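Local coordinates for protein 2'-deoxycytidine 5'-triphosphate deaminase (Agrobacterium tumefaciens, PDB 2R9Q) that probably deaminates 2'-deoxycytidine 5'-triphosphate to dUTP, releasing ammonia, at residues F122-T127 / Q131-I136; V271-A276 / L341-G346; A226-D229 / Q235-V238. All coordinates share one frame; numbering follows the deposited sequence.

Interaction 1: F122-T127 / Q131-I136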
ATOM      1  N   PHE B 122       6.846  15.680  -4.437  1.00 49.92           N
ATOM      2  CA  PHE B 122       8.287  15.524  -4.311  1.00 50.73           C
ATOM      3  C   PHE B 122       8.961  16.142  -5.516  1.00 50.69           C
ATOM      4  O   PHE B 122       8.592  15.868  -6.647  1.00 49.99           O
ATOM      5  CB  PHE B 122       8.605  14.041  -4.146  1.00 51.71           C
ATOM      6  CG  PHE B 122      10.031  13.677  -4.281  1.00 52.13           C
ATOM      7  CD1 PHE B 122      10.779  13.336  -3.145  1.00 53.47           C
ATOM      8  CD2 PHE B 122      10.627  13.611  -5.521  1.00 54.25           C
ATOM      9  CE1 PHE B 122      12.079  12.982  -3.253  1.00 55.01           C
ATOM     10  CE2 PHE B 122      11.958  13.228  -5.645  1.00 55.89           C
ATOM     11  CZ  PHE B 122      12.683  12.919  -4.491  1.00 54.58           C
ATOM     12  N   THR B 123       9.945  16.994  -5.256  1.00 51.73           N
ATOM     13  CA  THR B 123      10.750  17.651  -6.282  1.00 52.79           C
ATOM     14  C   THR B 123      12.234  17.738  -5.875  1.00 53.53           C
ATOM     15  O   THR B 123      12.561  17.797  -4.699  1.00 53.59           O
ATOM     16  CB  THR B 123      10.209  19.096  -6.670  1.00 52.51           C
ATOM     17  OG1 THR B 123      10.343  19.996  -5.572  1.00 51.34           O
ATOM     18  CG2 THR B 123       8.753  19.054  -7.111  1.00 52.05           C
ATOM     19  N   ARG B 124      13.101  17.718  -6.881  1.00 54.22           N
ATOM     20  CA  ARG B 124      14.542  17.899  -6.760  1.00 55.05           C
ATOM     21  C   ARG B 124      15.041  18.673  -7.980  1.00 55.22           C
ATOM     22  O   ARG B 124      14.812  18.270  -9.108  1.00 53.56           O
ATOM     23  CB  ARG B 124      15.269  16.550  -6.762  1.00 55.61           C
ATOM     24  CG  ARG B 124      14.933  15.638  -5.638  1.00 56.60           C
ATOM     25  CD  ARG B 124      15.520  16.112  -4.367  1.00 58.71           C
ATOM     26  NE  ARG B 124      15.391  15.101  -3.318  1.00 58.63           N
ATOM     27  CZ  ARG B 124      14.405  15.063  -2.432  1.00 62.11           C
ATOM     28  NH1 ARG B 124      13.416  15.957  -2.453  1.00 64.60           N
ATOM     29  NH2 ARG B 124      14.394  14.111  -1.523  1.00 64.40           N
ATOM     30  N   VAL B 125      15.722  19.788  -7.751  1.00 56.99           N
ATOM     31  CA  VAL B 125      16.511  20.432  -8.796  1.00 57.85           C
ATOM     32  C   VAL B 125      17.861  19.726  -9.029  1.00 59.34           C
ATOM     33  O   VAL B 125      18.598  19.411  -8.086  1.00 58.76           O
ATOM     34  CB  VAL B 125      16.706  21.910  -8.538  1.00 57.48           C
ATOM     35  CG1 VAL B 125      17.490  22.545  -9.662  1.00 55.30           C
ATOM     36  CG2 VAL B 125      15.369  22.576  -8.417  1.00 57.70           C
ATOM     37  N   MET B 126      18.151  19.428 -10.291  1.00 61.49           N
ATOM     38  CA  MET B 126      19.468  18.907 -10.645  1.00 64.10           C
ATOM     39  C   MET B 126      20.232  19.786 -11.648  1.00 63.77           C
ATOM     40  O   MET B 126      19.652  20.486 -12.479  1.00 63.12           O
ATOM     41  CB  MET B 126      19.441  17.417 -11.052  1.00 63.63           C
ATOM     42  CG  MET B 126      18.359  16.995 -11.996  1.00 65.27           C
ATOM     43  SD  MET B 126      18.267  15.211 -12.283  1.00 67.69           S
ATOM     44  CE  MET B 126      19.774  14.857 -13.124  1.00 64.57           C
ATOM     45  N   THR B 127      21.554  19.783 -11.451  1.00 64.77           N
ATOM     46  CA  THR B 127      22.530  20.425 -12.300  1.00 65.32           C
ATOM     47  C   THR B 127      23.354  19.363 -13.041  1.00 65.58           C
ATOM     48  O   THR B 127      23.419  18.206 -12.633  1.00 64.11           O
ATOM     49  CB  THR B 127      23.521  21.367 -11.518  1.00 65.14           C
ATOM     50  OG1 THR B 127      24.191  20.656 -10.468  1.00 67.39           O
ATOM     51  CG2 THR B 127      22.876  22.546 -10.982  1.00 62.38           C
ATOM     52  N   GLN B 131      26.338  16.084  -7.664  1.00 70.54           N
ATOM     53  CA  GLN B 131      26.634  15.104  -6.620  1.00 71.30           C
ATOM     54  C   GLN B 131      25.640  15.215  -5.480  1.00 70.72           C
ATOM     55  O   GLN B 131      25.480  14.303  -4.688  1.00 69.48           O
ATOM     56  CB  GLN B 131      28.055  15.314  -6.105  1.00 71.70           C
ATOM     57  CG  GLN B 131      29.097  14.808  -7.070  1.00 72.95           C
ATOM     58  CD  GLN B 131      30.488  15.285  -6.719  1.00 75.45           C
ATOM     59  OE1 GLN B 131      30.888  15.235  -5.551  1.00 79.29           O
ATOM     60  NE2 GLN B 131      31.239  15.735  -7.721  1.00 72.49           N
ATOM     61  N   GLU B 132      24.974  16.357  -5.426  1.00 70.94           N
ATOM     62  CA  GLU B 132      23.891  16.616  -4.520  1.00 71.19           C
ATOM     63  C   GLU B 132      22.790  17.317  -5.307  1.00 69.50           C
ATOM     64  O   GLU B 132      23.077  18.045  -6.250  1.00 68.22           O
ATOM     65  CB  GLU B 132      24.405  17.504  -3.387  1.00 72.08           C
ATOM     66  CG  GLU B 132      23.492  17.597  -2.175  1.00 74.75           C
ATOM     67  CD  GLU B 132      24.225  18.131  -0.953  1.00 78.12           C
ATOM     68  OE1 GLU B 132      25.423  18.453  -1.108  1.00 77.79           O
ATOM     69  OE2 GLU B 132      23.614  18.207   0.147  1.00 78.77           O
ATOM     70  N   PHE B 133      21.542  17.068  -4.925  1.00 67.83           N
ATOM     71  CA  PHE B 133      20.389  17.813  -5.461  1.00 67.15           C
ATOM     72  C   PHE B 133      20.240  19.173  -4.799  1.00 66.07           C
ATOM     73  O   PHE B 133      20.791  19.421  -3.720  1.00 64.65           O
ATOM     74  CB  PHE B 133      19.074  17.047  -5.260  1.00 66.86           C
ATOM     75  CG  PHE B 133      18.949  15.823  -6.095  1.00 66.15           C
ATOM     76  CD1 PHE B 133      19.144  15.872  -7.478  1.00 67.85           C
ATOM     77  CD2 PHE B 133      18.609  14.624  -5.524  1.00 66.27           C
ATOM     78  CE1 PHE B 133      19.002  14.735  -8.261  1.00 67.24           C
ATOM     79  CE2 PHE B 133      18.462  13.492  -6.297  1.00 66.53           C
ATOM     80  CZ  PHE B 133      18.664  13.537  -7.656  1.00 66.90           C
ATOM     81  N   ASP B 134      19.519  20.056  -5.483  1.00 65.24           N
ATOM     82  CA  ASP B 134      19.090  21.340  -4.934  1.00 65.09           C
ATOM     83  C   ASP B 134      20.234  22.302  -4.538  1.00 65.37           C
ATOM     84  O   ASP B 134      20.001  23.312  -3.884  1.00 63.47           O
ATOM     85  CB  ASP B 134      18.153  21.129  -3.741  1.00 64.94           C
ATOM     86  CG  ASP B 134      16.863  20.375  -4.097  1.00 63.26           C
ATOM     87  OD1 ASP B 134      16.426  20.378  -5.254  1.00 61.88           O
ATOM     88  OD2 ASP B 134      16.260  19.793  -3.181  1.00 62.02           O
ATOM     89  N   LYS B 135      21.452  21.974  -4.966  1.00 66.16           N
ATOM     90  CA  LYS B 135      22.625  22.798  -4.761  1.00 67.16           C
ATOM     91  C   LYS B 135      23.269  23.095  -6.121  1.00 66.93           C
ATOM     92  O   LYS B 135      23.565  22.191  -6.906  1.00 66.56           O
ATOM     93  CB  LYS B 135      23.632  22.130  -3.805  1.00 67.73           C
ATOM     94  CG  LYS B 135      23.092  21.869  -2.401  1.00 70.23           C
ATOM     95  CD  LYS B 135      22.826  23.160  -1.643  1.00 74.20           C
ATOM     96  CE  LYS B 135      21.668  23.015  -0.609  1.00 76.83           C
ATOM     97  NZ  LYS B 135      20.280  22.947  -1.221  1.00 75.66           N
ATOM     98  N   ILE B 136      23.424  24.386  -6.388  1.00 66.76           N
ATOM     99  CA  ILE B 136      24.092  24.891  -7.553  1.00 66.61           C
ATOM    100  C   ILE B 136      25.483  25.384  -7.072  1.00 66.97           C
ATOM    101  O   ILE B 136      25.579  26.252  -6.188  1.00 65.16           O
ATOM    102  CB  ILE B 136      23.274  26.009  -8.215  1.00 66.22           C
ATOM    103  CG1 ILE B 136      21.874  25.508  -8.590  1.00 66.57           C
ATOM    104  CG2 ILE B 136      23.960  26.516  -9.485  1.00 63.31           C
ATOM    105  CD1 ILE B 136      20.891  25.388  -7.474  1.00 67.61           C
TER
HETATM  106  O   HOH W   1      13.800  20.094  -3.060  1.00 46.58           O
HETATM  107  O   HOH W   2      22.248  20.156  -7.811  1.00 39.15           O

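Interaction 2: V271-A276 / L341-G346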
ATOM      1  N   VAL B 271      10.323  37.331   9.952  1.00 66.84           N
ATOM      2  CA  VAL B 271      11.604  37.492   9.252  1.00 66.93           C
ATOM      3  C   VAL B 271      11.736  38.985   8.848  1.00 68.01           C
ATOM      4  O   VAL B 271      11.022  39.461   7.971  1.00 66.49           O
ATOM      5  CB  VAL B 271      11.719  36.569   8.021  1.00 66.20           C
ATOM      6  CG1 VAL B 271      13.105  36.622   7.461  1.00 63.84           C
ATOM      7  CG2 VAL B 271      11.369  35.126   8.373  1.00 65.95           C
ATOM      8  N   PRO B 272      12.606  39.744   9.550  1.00 70.04           N
ATOM      9  CA  PRO B 272      12.892  41.144   9.208  1.00 70.99           C
ATOM     10  C   PRO B 272      13.392  41.332   7.774  1.00 71.23           C
ATOM     11  O   PRO B 272      14.016  40.423   7.229  1.00 70.78           O
ATOM     12  CB  PRO B 272      13.982  41.521  10.208  1.00 71.35           C
ATOM     13  CG  PRO B 272      13.759  40.602  11.378  1.00 70.28           C
ATOM     14  CD  PRO B 272      13.319  39.336  10.774  1.00 70.29           C
ATOM     15  N   PRO B 273      13.138  42.509   7.170  1.00 71.77           N
ATOM     16  CA  PRO B 273      13.430  42.774   5.751  1.00 71.71           C
ATOM     17  C   PRO B 273      14.874  42.687   5.275  1.00 71.21           C
ATOM     18  O   PRO B 273      15.106  42.736   4.069  1.00 70.86           O
ATOM     19  CB  PRO B 273      12.944  44.203   5.559  1.00 71.99           C
ATOM     20  CG  PRO B 273      11.932  44.380   6.609  1.00 72.83           C
ATOM     21  CD  PRO B 273      12.499  43.676   7.792  1.00 72.24           C
ATOM     22  N   LEU B 274      15.829  42.585   6.192  1.00 70.55           N
ATOM     23  CA  LEU B 274      17.235  42.481   5.832  1.00 70.28           C
ATOM     24  C   LEU B 274      17.764  41.066   6.094  1.00 69.85           C
ATOM     25  O   LEU B 274      18.981  40.820   6.074  1.00 67.76           O
ATOM     26  CB  LEU B 274      18.042  43.481   6.643  1.00 70.44           C
ATOM     27  CG  LEU B 274      17.819  44.965   6.439  1.00 70.29           C
ATOM     28  CD1 LEU B 274      18.801  45.689   7.384  1.00 69.25           C
ATOM     29  CD2 LEU B 274      18.029  45.304   4.959  1.00 69.44           C
ATOM     30  N   TYR B 275      16.823  40.167   6.378  1.00 69.67           N
ATOM     31  CA  TYR B 275      17.088  38.764   6.599  1.00 69.99           C
ATOM     32  C   TYR B 275      16.123  37.898   5.793  1.00 68.95           C
ATOM     33  O   TYR B 275      14.962  38.259   5.550  1.00 66.96           O
ATOM     34  CB  TYR B 275      16.992  38.443   8.087  1.00 71.28           C
ATOM     35  CG  TYR B 275      17.981  39.231   8.906  1.00 72.75           C
ATOM     36  CD1 TYR B 275      19.182  38.659   9.305  1.00 73.96           C
ATOM     37  CD2 TYR B 275      17.732  40.568   9.242  1.00 73.97           C
ATOM     38  CE1 TYR B 275      20.117  39.385  10.048  1.00 75.38           C
ATOM     39  CE2 TYR B 275      18.661  41.314   9.979  1.00 75.57           C
ATOM     40  CZ  TYR B 275      19.857  40.715  10.377  1.00 74.75           C
ATOM     41  OH  TYR B 275      20.794  41.428  11.106  1.00 74.85           O
ATOM     42  N   ALA B 276      16.648  36.777   5.324  1.00 68.48           N
ATOM     43  CA  ALA B 276      15.824  35.695   4.836  1.00 68.43           C
ATOM     44  C   ALA B 276      15.970  34.536   5.830  1.00 67.80           C
ATOM     45  O   ALA B 276      16.879  34.536   6.665  1.00 66.86           O
ATOM     46  CB  ALA B 276      16.251  35.295   3.427  1.00 67.99           C
ATOM     47  N   LEU B 341      21.995  40.480   1.225  1.00 75.40           N
ATOM     48  CA  LEU B 341      23.014  41.366   0.665  1.00 77.01           C
ATOM     49  C   LEU B 341      22.533  42.820   0.628  1.00 78.77           C
ATOM     50  O   LEU B 341      23.293  43.717   0.951  1.00 79.06           O
ATOM     51  CB  LEU B 341      23.397  40.944  -0.760  1.00 77.09           C
ATOM     52  CG  LEU B 341      24.548  39.974  -0.988  1.00 75.61           C
ATOM     53  CD1 LEU B 341      24.762  39.807  -2.493  1.00 75.94           C
ATOM     54  CD2 LEU B 341      25.811  40.453  -0.287  1.00 73.59           C
ATOM     55  N   GLU B 342      21.290  43.034   0.196  1.00 80.59           N
ATOM     56  CA  GLU B 342      20.615  44.330   0.291  1.00 81.90           C
ATOM     57  C   GLU B 342      19.134  44.094   0.624  1.00 83.00           C
ATOM     58  O   GLU B 342      18.672  42.948   0.660  1.00 82.77           O
ATOM     59  CB  GLU B 342      20.757  45.125  -1.018  1.00 81.59           C
ATOM     60  N   LYS B 343      18.401  45.173   0.862  1.00 84.15           N
ATOM     61  CA  LYS B 343      16.980  45.093   1.155  1.00 85.94           C
ATOM     62  C   LYS B 343      16.214  44.837  -0.140  1.00 85.27           C
ATOM     63  O   LYS B 343      16.503  45.467  -1.144  1.00 85.24           O
ATOM     64  CB  LYS B 343      16.482  46.386   1.812  1.00 86.30           C
ATOM     65  CG  LYS B 343      15.090  46.279   2.475  1.00 88.40           C
ATOM     66  CD  LYS B 343      14.578  47.663   2.997  1.00 89.63           C
ATOM     67  CE  LYS B 343      13.583  47.539   4.203  1.00 91.98           C
ATOM     68  NZ  LYS B 343      12.232  46.922   3.861  1.00 94.10           N
ATOM     69  N   PRO B 344      15.259  43.884  -0.135  1.00 85.14           N
ATOM     70  CA  PRO B 344      14.373  43.710  -1.282  1.00 85.12           C
ATOM     71  C   PRO B 344      13.754  45.004  -1.799  1.00 85.08           C
ATOM     72  O   PRO B 344      13.555  45.941  -1.040  1.00 84.43           O
ATOM     73  CB  PRO B 344      13.283  42.801  -0.738  1.00 85.14           C
ATOM     74  CG  PRO B 344      13.932  42.033   0.333  1.00 85.19           C
ATOM     75  CD  PRO B 344      14.988  42.891   0.917  1.00 84.81           C
ATOM     76  N   GLU B 345      13.471  45.029  -3.095  1.00 85.32           N
ATOM     77  CA  GLU B 345      12.808  46.162  -3.745  1.00 85.97           C
ATOM     78  C   GLU B 345      11.314  45.897  -4.051  1.00 85.76           C
ATOM     79  O   GLU B 345      10.562  46.832  -4.327  1.00 84.32           O
ATOM     80  CB  GLU B 345      13.567  46.589  -5.029  1.00 85.94           C
ATOM     81  CG  GLU B 345      13.639  45.531  -6.126  1.00 86.34           C
ATOM     82  CD  GLU B 345      14.036  46.089  -7.480  1.00 86.54           C
ATOM     83  OE1 GLU B 345      14.648  47.176  -7.523  1.00 87.17           O
ATOM     84  OE2 GLU B 345      13.743  45.432  -8.505  1.00 87.12           O
ATOM     85  N   GLY B 346      10.906  44.626  -4.028  1.00 85.96           N
ATOM     86  CA  GLY B 346       9.489  44.249  -4.127  1.00 86.01           C
ATOM     87  C   GLY B 346       8.992  43.929  -5.521  1.00 85.99           C
ATOM     88  O   GLY B 346       9.725  44.062  -6.488  1.00 84.70           O
TER

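Interaction 3: A226-D229 / Q235-V238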
ATOM      1  N   ALA B 226      -9.613  13.959  -7.892  1.00 62.30           N
ATOM      2  CA  ALA B 226      -9.406  14.534  -9.217  1.00 61.20           C
ATOM      3  C   ALA B 226      -7.948  14.999  -9.310  1.00 60.67           C
ATOM      4  O   ALA B 226      -7.194  14.941  -8.323  1.00 59.98           O
ATOM      5  CB  ALA B 226     -10.410  15.698  -9.464  1.00 60.82           C
ATOM      6  N   VAL B 227      -7.539  15.432 -10.505  1.00 60.62           N
ATOM      7  CA  VAL B 227      -6.181  15.886 -10.744  1.00 60.64           C
ATOM      8  C   VAL B 227      -6.094  17.334 -10.272  1.00 60.12           C
ATOM      9  O   VAL B 227      -7.054  18.048 -10.390  1.00 59.41           O
ATOM     10  CB  VAL B 227      -5.764  15.733 -12.237  1.00 59.92           C
ATOM     11  CG1 VAL B 227      -5.884  14.295 -12.663  1.00 58.98           C
ATOM     12  CG2 VAL B 227      -6.623  16.629 -13.132  1.00 63.04           C
ATOM     13  N   VAL B 228      -4.974  17.741  -9.687  1.00 59.16           N
ATOM     14  CA  VAL B 228      -4.813  19.115  -9.293  1.00 59.16           C
ATOM     15  C   VAL B 228      -4.020  19.891 -10.315  1.00 59.07           C
ATOM     16  O   VAL B 228      -2.874  19.574 -10.532  1.00 57.80           O
ATOM     17  CB  VAL B 228      -4.125  19.288  -7.928  1.00 58.63           C
ATOM     18  CG1 VAL B 228      -4.002  20.788  -7.615  1.00 58.48           C
ATOM     19  CG2 VAL B 228      -4.890  18.583  -6.861  1.00 56.24           C
ATOM     20  N   ASP B 229      -4.645  20.904 -10.927  1.00 59.40           N
ATOM     21  CA  ASP B 229      -3.940  21.886 -11.755  1.00 60.27           C
ATOM     22  C   ASP B 229      -3.136  22.843 -10.861  1.00 60.00           C
ATOM     23  O   ASP B 229      -3.691  23.619 -10.090  1.00 59.09           O
ATOM     24  CB  ASP B 229      -4.907  22.652 -12.675  1.00 60.60           C
ATOM     25  CG  ASP B 229      -4.207  23.324 -13.867  1.00 61.28           C
ATOM     26  OD1 ASP B 229      -3.109  23.901 -13.691  1.00 60.98           O
ATOM     27  OD2 ASP B 229      -4.772  23.296 -14.991  1.00 61.52           O
ATOM     28  N   GLN B 235      -8.888  27.040  -7.561  1.00 70.53           N
ATOM     29  CA  GLN B 235     -10.117  26.634  -8.253  1.00 71.27           C
ATOM     30  C   GLN B 235     -10.689  25.332  -7.704  1.00 72.21           C
ATOM     31  O   GLN B 235     -11.804  24.939  -8.050  1.00 71.97           O
ATOM     32  CB  GLN B 235      -9.853  26.460  -9.755  1.00 71.44           C
ATOM     33  CG  GLN B 235      -9.391  27.737 -10.498  1.00 71.86           C
ATOM     34  N   HIS B 236      -9.919  24.663  -6.850  1.00 72.65           N
ATOM     35  CA  HIS B 236     -10.255  23.354  -6.331  1.00 73.39           C
ATOM     36  C   HIS B 236     -10.906  23.483  -4.940  1.00 74.42           C
ATOM     37  O   HIS B 236     -10.342  24.121  -4.047  1.00 74.97           O
ATOM     38  CB  HIS B 236      -8.970  22.509  -6.244  1.00 72.87           C
ATOM     39  CG  HIS B 236      -8.309  22.268  -7.571  1.00 70.98           C
ATOM     40  ND1 HIS B 236      -7.255  23.030  -8.030  1.00 67.95           N
ATOM     41  CD2 HIS B 236      -8.555  21.347  -8.536  1.00 69.27           C
ATOM     42  CE1 HIS B 236      -6.893  22.597  -9.225  1.00 67.22           C
ATOM     43  NE2 HIS B 236      -7.661  21.575  -9.553  1.00 66.19           N
ATOM     44  N   ASP B 237     -12.082  22.882  -4.752  1.00 75.06           N
ATOM     45  CA  ASP B 237     -12.720  22.866  -3.442  1.00 75.67           C
ATOM     46  C   ASP B 237     -11.824  22.167  -2.430  1.00 75.63           C
ATOM     47  O   ASP B 237     -11.249  21.111  -2.718  1.00 74.59           O
ATOM     48  CB  ASP B 237     -14.061  22.129  -3.462  1.00 76.36           C
ATOM     49  CG  ASP B 237     -14.698  22.115  -4.821  1.00 78.22           C
ATOM     50  OD1 ASP B 237     -14.186  21.351  -5.682  1.00 80.68           O
ATOM     51  OD2 ASP B 237     -15.692  22.855  -5.018  1.00 76.85           O
ATOM     52  N   VAL B 238     -11.737  22.742  -1.238  1.00 75.49           N
ATOM     53  CA  VAL B 238     -10.954  22.149  -0.158  1.00 75.34           C
ATOM     54  C   VAL B 238     -11.409  20.723   0.234  1.00 74.26           C
ATOM     55  O   VAL B 238     -10.580  19.819   0.308  1.00 72.30           O
ATOM     56  CB  VAL B 238     -10.819  23.100   1.067  1.00 75.61           C
ATOM     57  CG1 VAL B 238     -10.031  24.335   0.653  1.00 75.81           C
ATOM     58  CG2 VAL B 238     -12.186  23.495   1.647  1.00 76.34           C
TER

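Interaction 1: F122-T127 / Q131-I136
With CG anti to its own carbonyl carbon (chi1 -69°), F133 swings its ring under R124, whose chain bends at chi2 (-73°) and lays its aliphatic part across the aromatic group. CB of R124 sits over one ring face in a CH-pi contact, 4.0 Å from the centroid of the F133 ring, and CD of R124 follows along the rim, 3.6 Å from CD2 of F133. The two side chains cross at about a right angle. M126 comes alongside F133 instead: its CB lies in the ring plane, and SD is 5.5 Å from the F133 centroid, an edge-on Met-aromatic contact.

D134 grips the backbone of V125 at two points. The amide N of V125 donates to OD1 of D134 (2.7 Å), and N of D134 returns a nearly straight bond to O of V125 (2.8 Å). The other carboxylate oxygen is linked through a water to O of T123, the same carbonyl that accepts NH1 of R124 at 3.0 Å. Further along, a second water joins the carbonyls of E132 and K135, while CG2 of T127 rests on CG1 of I136.

R124 also reaches G287 of the second subunit through NH2, placing the contact beside a subunit interface. D134 pairs by backbone with A110 and R124 with E147, so the segment 131-136 turns from the strand 121-127 in one antiparallel sheet to the strand 106-112 in another, a short connection between sheets within the N-terminal dUTPase-like beta domain.

Interaction 2: V271-A276 / L341-G346
A type I beta turn from P272 to Y275, closed by the bond from N of Y275 to O of P272 (2.9 Å), brings P273 and L274 up to the extended 343-344 part of the loop that follows the strand 331-339; the CA atoms of L274 and K343 lie 5.4 Å apart. P273 and L274 are the two central residues of the turn, and it is they that meet the loop.

K343 carries most of the other side. Its side chain runs out beside P273, pointing the same way, with CG anti to the backbone N (chi1 -166°), and then bends at its last torsion (chi4 -68°). That bend leaves the ammonium end against the proline ring: NZ of K343 is 3.3 Å from CB of P273, and CE of K343 lies 3.7 Å from the same carbon. The base of the lysine is met from another direction, because L274 crosses it at about a right angle and sets its CD2 3.7 Å from CB of K343. On the next residue, CD of P344 approaches the carbonyl O of P273 at 3.2 Å. The contact is small and made of close packing, with the ammonium of K343 and the carbonyl of P273 each lying against proline carbons; K343 and L274 are exposed to solvent and P344 is buried.

The turn leads into the strand 275-281, which pairs antiparallel with 331-339; L274 bonds by backbone to M340 and A276 to E338. Behind the turn, P272 and Y275 rest on L183 of the helix 177-186. P344 packs on P299, and E345, just beyond, forms a salt bridge with R19 of the helix 15-23, so that the loop bridges toward the N-terminal part of the chain.

Interaction 3: A226-D229 / Q235-V238
The backbones of 226-229 and 235-238 stay well apart, with CA of V228 and CA of H236 7.5 Å from each other; the first segment runs extended into the short strand 228-229, whereas the second is an irregular loop that leaves a 3-10 turn at Q235. The imidazole of H236 spans the gap. With CG anti to the carbonyl carbon (chi1 -62°), it is directed at the chain of V228 and D229.

CG1 of V228 lies over one face of that ring, 4.1 Å from the H236 centroid, in a CH-pi contact displaced toward CE1. The branch extends anti to the backbone N of V228 (chi1 180°), which carries it over the ring. CB of D229 lies near the ring plane at its edge, 4.0 Å from CE1 of H236. The backbone also comes close, N of D229 standing 3.3 Å from CE1 of H236. ND1 of H236 donates to the carbonyl O of K233, which helps fix the rotation of the ring.

The carboxylate of D229 turns to D231 N and to a salt bridge with R158. V228 pairs by backbone with P154 and V156, which puts the strand 228-229 at the edge, within this chain, of a small mixed sheet, parallel to 155-157. F241, shortly before the strand 242-246, meets the H236 ring nearly perpendicularly and also touches V228.

Overall arrangement
From the N terminus, interaction 1 comes first and closes a tight loop of three residues between 122-127 and 131-136, joining two sheets of the N-terminal domain. Interaction 3 follows, closing a five-residue loop between 226-229 and 235-238; its strand 228-229 pairs with 155-157 of the N-terminal domain. Interaction 2 is the long-range one: 64 residues, about half of them strand, separate 271-276 from 341-346, and it joins the turn entering the strand 275-281 to the loop leaving its antiparallel neighbour 331-339. The three are in series, neither nested nor crossed. Nor do they touch: the centres of interactions 1 and 2 are about 25 Å apart, and those of 2 and 3 about 34 Å.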